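Local coordinates for hypothetical protein AF2198 (Archaeoglobus fulgidus, PDB 1OI0) that probably acts as a zinc-dependent metallopeptidase of the JAB1/MPN family, a fold linked to proteasomal deubiquitination, at residues M4-G9 and Y93-C98; D35-L40 and V116-V121. All blocks are in the same frame, centred on the assembly; numbering follows the deposited sequence.

Both contacts are arranged round strand 5-6, which belongs to contact 1 and lies between the two segments of contact 2. In contact 1 this strand and its approach supply M4 and I6, which face strand 93-98 across the inside of the curved sheet. In contact 2, residues of strand 36-42 and others bordering strand 119-120 meet past it. Contact 1 is the deeper, with an aromatic ring, a methionine and two isoleucines. Contact 2 divides: M37 and L118 are buried beside contact 1, whereas V36 and V121 meet nearer the surface. No hydrogen bond crosses either pair of segments, but K5 joins the two contacts by a salt bridge to D35 and a backbone bond to M37.

Contact 1: residues M4-G9 and Y93-C98; sequences MKISRG and YHIIVC
M4 lies against Y93 in a combined CH-pi and Met-aromatic contact. Its CB sits over one ring face, 3.8 Å from the Y93 ring centroid and displaced toward the rim at CZ and CE2. The chain then bends twice, at chi2 (52°) and chi3 (69°), and this fold brings the methyl CE down at the rim, 3.5 Å from Y93 CE2. The sulfur stands oblique to the ring, M4 SD lying 5.2 Å from its centroid.

The second interaction is purely aliphatic: with CG1 trans to its amide nitrogen (chi1 -176°) and the chain extended beyond it, I6 meets I95 tip to tip, I6 CD1 lying 3.7 Å from I95 CD1. M37 packs on M4 and Y93, and L118 on M4 and I95, so both pairs belong to the core of the JAB1/MPN domain, on the sheet face where I6 and V97 also pack on helix 8-21.

With an alanine in place of Y93, M4 would probably lose the ring face under its CB and the rim beside its CE, and be freer to turn. Without hydrogen bonds, the contact relies on shape and dispersion to hold strand 5-6 against strand 93-98, with three strands between them in sheet order.

Contact 2: residues D35-L40 and V116-V121; sequences DVMDEL and VELEVV
V36 and M37 meet V121 and L118 at one end of the mixed sheet, where the short strand 5-6 lies between strand 36-42 and the outermost strand, 119-120, and runs parallel to both. V36 and M37 of strand 36-42 thus meet residues bordering its second neighbour, past the strand between them.

On the buried side, M37 carries the contact. Its CG is trans to the carbonyl carbon (chi1 -54°) and the chain beyond runs extended, which delivers the sulfur to the branched end of L118. M37 SD lies 3.8 Å from L118 CD1 and 4.1 Å from L118 CD2, so both methyls of the leucine face the sulfur from the same side, and M37 CE is 4.2 Å from L118 CD2. The two side chains cross at about a right angle. M37 also packs on I6 and L30, and L118 on W106 and C108.

Nearer the surface, V36 and V121 reach toward each other by single methyls, V36 CG1 and V121 CG2 being 4.0 Å apart. K5 packs against both valines, and its ammonium group forms a salt bridge with D35. Beyond M37 the strand is broken by a classic beta bulge, in which the backbones of D38 and E39 both bond to S31.

The polar ties run through strand 5-6, where K5 bonds to the backbone of D35 and M37, and I6 to that of E119 and V121. These backbone bonds set the strand spacing, while the direct contact adds only apolar packing, buried at M37-L118 and near the surface at V36-V121.

Contact 1: residues M4-G9 and Y93-C98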
loop_
_atom_site.group_PDB
_atom_site.type_symbol
_atom_site.label_atom_id
_atom_site.label_comp_id
_atom_site.label_asym_id
_atom_site.label_seq_id
_atom_site.Cartn_x
_atom_site.Cartn_y
_atom_site.Cartn_z
ATOM N N MET A 4 7.465 -5.659 9.409
ATOM C CA MET A 4 7.768 -4.661 8.400
ATOM C C MET A 4 7.329 -3.321 8.974
ATOM O O MET A 4 6.436 -3.258 9.830
ATOM C CB MET A 4 7.016 -4.959 7.101
ATOM C CG MET A 4 7.199 -3.908 6.012
ATOM S SD MET A 4 8.925 -3.509 5.637
ATOM C CE MET A 4 9.448 -5.029 4.883
ATOM N N LYS A 5 7.972 -2.257 8.515
ATOM C CA LYS A 5 7.665 -0.920 8.991
ATOM C C LYS A 5 7.394 -0.007 7.812
ATOM O O LYS A 5 7.783 -0.305 6.683
ATOM C CB LYS A 5 8.843 -0.378 9.800
ATOM C CG LYS A 5 9.213 -1.248 10.992
ATOM C CD LYS A 5 10.547 -0.841 11.597
ATOM C CE LYS A 5 10.880 -1.709 12.803
ATOM N NZ LYS A 5 10.919 -3.158 12.443
ATOM N N ILE A 6 6.718 1.101 8.082
ATOM C CA ILE A 6 6.415 2.080 7.050
ATOM C C ILE A 6 6.591 3.454 7.673
ATOM O O ILE A 6 6.204 3.675 8.820
ATOM C CB ILE A 6 4.970 1.923 6.508
ATOM C CG1 ILE A 6 4.746 2.916 5.363
ATOM C CG2 ILE A 6 3.948 2.135 7.626
ATOM C CD1 ILE A 6 3.449 2.694 4.604
ATOM N N SER A 7 7.196 4.371 6.929
ATOM C CA SER A 7 7.410 5.712 7.443
ATOM C C SER A 7 6.105 6.490 7.393
ATOM O O SER A 7 5.281 6.285 6.500
ATOM C CB SER A 7 8.477 6.437 6.619
ATOM O OG SER A 7 8.009 6.725 5.311
ATOM N N ARG A 8 5.908 7.374 8.363
ATOM C CA ARG A 8 4.698 8.182 8.399
ATOM C C ARG A 8 4.683 9.061 7.155
ATOM O O ARG A 8 3.623 9.403 6.633
ATOM C CB ARG A 8 4.677 9.059 9.654
ATOM C CG ARG A 8 3.514 10.038 9.707
ATOM C CD ARG A 8 2.176 9.321 9.785
ATOM N NE ARG A 8 2.050 8.529 11.006
ATOM C CZ ARG A 8 0.978 7.810 11.326
ATOM N NH1 ARG A 8 -0.069 7.778 10.513
ATOM N NH2 ARG A 8 0.954 7.119 12.457
ATOM N N GLY A 9 5.874 9.415 6.682
ATOM C CA GLY A 9 5.990 10.250 5.502
ATOM C C GLY A 9 5.451 9.565 4.264
ATOM O O GLY A 9 4.828 10.205 3.418
ATOM N N TYR A 93 4.189 -7.647 1.056
ATOM C CA TYR A 93 3.175 -6.814 1.688
ATOM C C TYR A 93 2.345 -6.010 0.710
ATOM O O TYR A 93 2.848 -5.531 -0.301
ATOM C CB TYR A 93 3.847 -5.862 2.670
ATOM C CG TYR A 93 4.708 -6.585 3.674
ATOM C CD1 TYR A 93 4.136 -7.280 4.734
ATOM C CD2 TYR A 93 6.093 -6.610 3.537
ATOM C CE1 TYR A 93 4.922 -7.987 5.638
ATOM C CE2 TYR A 93 6.889 -7.315 4.433
ATOM C CZ TYR A 93 6.295 -7.998 5.479
ATOM O OH TYR A 93 7.073 -8.692 6.372
ATOM N N HIS A 94 1.067 -5.860 1.033
ATOM C CA HIS A 94 0.164 -5.113 0.174
ATOM C C HIS A 94 -0.793 -4.246 0.969
ATOM O O HIS A 94 -1.592 -4.737 1.762
ATOM C CB HIS A 94 -0.600 -6.082 -0.729
ATOM C CG HIS A 94 0.294 -6.931 -1.579
ATOM N ND1 HIS A 94 0.802 -8.139 -1.148
ATOM C CD2 HIS A 94 0.828 -6.714 -2.803
ATOM C CE1 HIS A 94 1.609 -8.628 -2.071
ATOM N NE2 HIS A 94 1.644 -7.783 -3.085
ATOM N N ILE A 95 -0.698 -2.940 0.748
ATOM C CA ILE A 95 -1.542 -1.985 1.447
ATOM C C ILE A 95 -2.736 -1.538 0.611
ATOM O O ILE A 95 -2.636 -1.382 -0.601
ATOM C CB ILE A 95 -0.739 -0.722 1.825
ATOM C CG1 ILE A 95 0.386 -1.093 2.790
ATOM C CG2 ILE A 95 -1.666 0.337 2.422
ATOM C CD1 ILE A 95 1.336 0.054 3.077
ATOM N N ILE A 96 -3.868 -1.370 1.276
ATOM C CA ILE A 96 -5.061 -0.854 0.617
ATOM C C ILE A 96 -5.479 0.366 1.423
ATOM O O ILE A 96 -5.584 0.298 2.650
ATOM C CB ILE A 96 -6.249 -1.846 0.632
ATOM C CG1 ILE A 96 -5.924 -3.081 -0.210
ATOM C CG2 ILE A 96 -7.506 -1.155 0.082
ATOM C CD1 ILE A 96 -7.064 -4.075 -0.281
ATOM N N VAL A 97 -5.678 1.490 0.743
ATOM C CA VAL A 97 -6.135 2.699 1.411
ATOM C C VAL A 97 -7.519 2.911 0.823
ATOM O O VAL A 97 -7.784 2.497 -0.304
ATOM C CB VAL A 97 -5.213 3.921 1.134
ATOM C CG1 VAL A 97 -3.805 3.622 1.619
ATOM C CG2 VAL A 97 -5.204 4.260 -0.336
ATOM N N CYS A 98 -8.405 3.548 1.576
ATOM C CA CYS A 98 -9.769 3.727 1.102
ATOM C C CYS A 98 -10.348 5.083 1.471
ATOM O O CYS A 98 -9.858 5.760 2.373
ATOM C CB CYS A 98 -10.638 2.611 1.697
ATOM S SG CYS A 98 -10.375 2.434 3.499
#

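Contact 2: residues D35-L40 and V116-V121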
loop_
_atom_site.group_PDB
_atom_site.type_symbol
_atom_site.label_atom_id
_atom_site.label_comp_id
_atom_site.label_asym_id
_atom_site.label_seq_id
_atom_site.Cartn_x
_atom_site.Cartn_y
_atom_site.Cartn_z
ATOM N N ASP A 35 14.295 -2.601 6.509
ATOM C CA ASP A 35 12.977 -3.127 6.843
ATOM C C ASP A 35 11.944 -2.015 6.955
ATOM O O ASP A 35 10.991 -2.119 7.727
ATOM C CB ASP A 35 13.049 -3.892 8.166
ATOM C CG ASP A 35 13.327 -2.983 9.346
ATOM O OD1 ASP A 35 14.225 -2.122 9.233
ATOM O OD2 ASP A 35 12.651 -3.132 10.386
ATOM N N VAL A 36 12.130 -0.952 6.181
ATOM C CA VAL A 36 11.202 0.170 6.217
ATOM C C VAL A 36 10.719 0.592 4.831
ATOM O O VAL A 36 11.520 0.841 3.929
ATOM C CB VAL A 36 11.842 1.404 6.902
ATOM C CG1 VAL A 36 10.856 2.564 6.916
ATOM C CG2 VAL A 36 12.260 1.054 8.321
ATOM N N MET A 37 9.402 0.656 4.672
ATOM C CA MET A 37 8.806 1.091 3.415
ATOM C C MET A 37 8.865 2.612 3.482
ATOM O O MET A 37 8.234 3.214 4.347
ATOM C CB MET A 37 7.334 0.668 3.321
ATOM C CG MET A 37 7.052 -0.810 3.535
ATOM S SD MET A 37 5.268 -1.150 3.640
ATOM C CE MET A 37 5.213 -2.836 3.092
ATOM N N ASP A 38 9.621 3.238 2.587
ATOM C CA ASP A 38 9.719 4.693 2.605
ATOM C C ASP A 38 9.856 5.297 1.214
ATOM O O ASP A 38 10.136 6.488 1.074
ATOM C CB ASP A 38 10.904 5.130 3.468
ATOM C CG ASP A 38 12.200 4.460 3.058
ATOM O OD1 ASP A 38 12.521 4.468 1.854
ATOM O OD2 ASP A 38 12.902 3.929 3.944
ATOM N N GLU A 39 9.659 4.470 0.193
ATOM C CA GLU A 39 9.760 4.917 -1.191
ATOM C C GLU A 39 8.649 4.286 -2.021
ATOM O O GLU A 39 8.095 3.256 -1.646
ATOM C CB GLU A 39 11.115 4.516 -1.775
ATOM C CG GLU A 39 12.304 5.235 -1.163
ATOM C CD GLU A 39 12.453 6.652 -1.678
ATOM O OE1 GLU A 39 11.510 7.453 -1.513
ATOM O OE2 GLU A 39 13.519 6.963 -2.250
ATOM N N LEU A 40 8.330 4.910 -3.148
ATOM C CA LEU A 40 7.293 4.389 -4.025
ATOM C C LEU A 40 7.760 4.307 -5.465
ATOM O O LEU A 40 8.449 5.200 -5.959
ATOM C CB LEU A 40 6.043 5.275 -3.983
ATOM C CG LEU A 40 5.187 5.315 -2.718
ATOM C CD1 LEU A 40 4.020 6.268 -2.937
ATOM C CD2 LEU A 40 4.682 3.923 -2.386
ATOM N N VAL A 116 -1.966 -7.966 8.185
ATOM C CA VAL A 116 -0.755 -7.998 8.995
ATOM C C VAL A 116 -0.436 -6.583 9.460
ATOM O O VAL A 116 -0.927 -5.608 8.891
ATOM C CB VAL A 116 0.443 -8.545 8.195
ATOM C CG1 VAL A 116 0.170 -9.977 7.757
ATOM C CG2 VAL A 116 0.715 -7.661 6.995
ATOM N N GLU A 117 0.391 -6.469 10.493
ATOM C CA GLU A 117 0.744 -5.160 11.015
ATOM C C GLU A 117 1.914 -4.508 10.288
ATOM O O GLU A 117 2.744 -5.174 9.664
ATOM C CB GLU A 117 1.121 -5.248 12.497
ATOM C CG GLU A 117 0.094 -5.869 13.427
ATOM C CD GLU A 117 0.583 -5.871 14.865
ATOM O OE1 GLU A 117 1.779 -5.571 15.074
ATOM O OE2 GLU A 117 -0.211 -6.175 15.780
ATOM N N LEU A 118 1.957 -3.188 10.381
ATOM C CA LEU A 118 3.041 -2.390 9.838
ATOM C C LEU A 118 3.334 -1.400 10.948
ATOM O O LEU A 118 2.450 -0.645 11.353
ATOM C CB LEU A 118 2.624 -1.621 8.583
ATOM C CG LEU A 118 2.594 -2.358 7.247
ATOM C CD1 LEU A 118 2.377 -1.337 6.136
ATOM C CD2 LEU A 118 3.904 -3.107 7.022
ATOM N N GLU A 119 4.554 -1.413 11.470
ATOM C CA GLU A 119 4.881 -0.464 12.522
ATOM C C GLU A 119 5.199 0.865 11.853
ATOM O O GLU A 119 6.073 0.941 10.990
ATOM C CB GLU A 119 6.091 -0.933 13.333
ATOM C CG GLU A 119 6.295 -0.130 14.608
ATOM C CD GLU A 119 7.574 -0.488 15.329
ATOM O OE1 GLU A 119 8.020 -1.646 15.206
ATOM O OE2 GLU A 119 8.122 0.388 16.030
ATOM N N VAL A 120 4.480 1.911 12.242
ATOM C CA VAL A 120 4.709 3.226 11.666
ATOM C C VAL A 120 5.877 3.877 12.393
ATOM O O VAL A 120 5.860 4.006 13.617
ATOM C CB VAL A 120 3.463 4.124 11.799
ATOM C CG1 VAL A 120 3.729 5.477 11.157
ATOM C CG2 VAL A 120 2.265 3.447 11.148
ATOM N N VAL A 121 6.893 4.277 11.636
ATOM C CA VAL A 121 8.069 4.907 12.219
ATOM C C VAL A 121 8.298 6.305 11.656
ATOM O O VAL A 121 7.446 6.847 10.952
ATOM C CB VAL A 121 9.329 4.054 11.966
ATOM C CG1 VAL A 121 9.152 2.677 12.583
ATOM C CG2 VAL A 121 9.587 3.934 10.476
#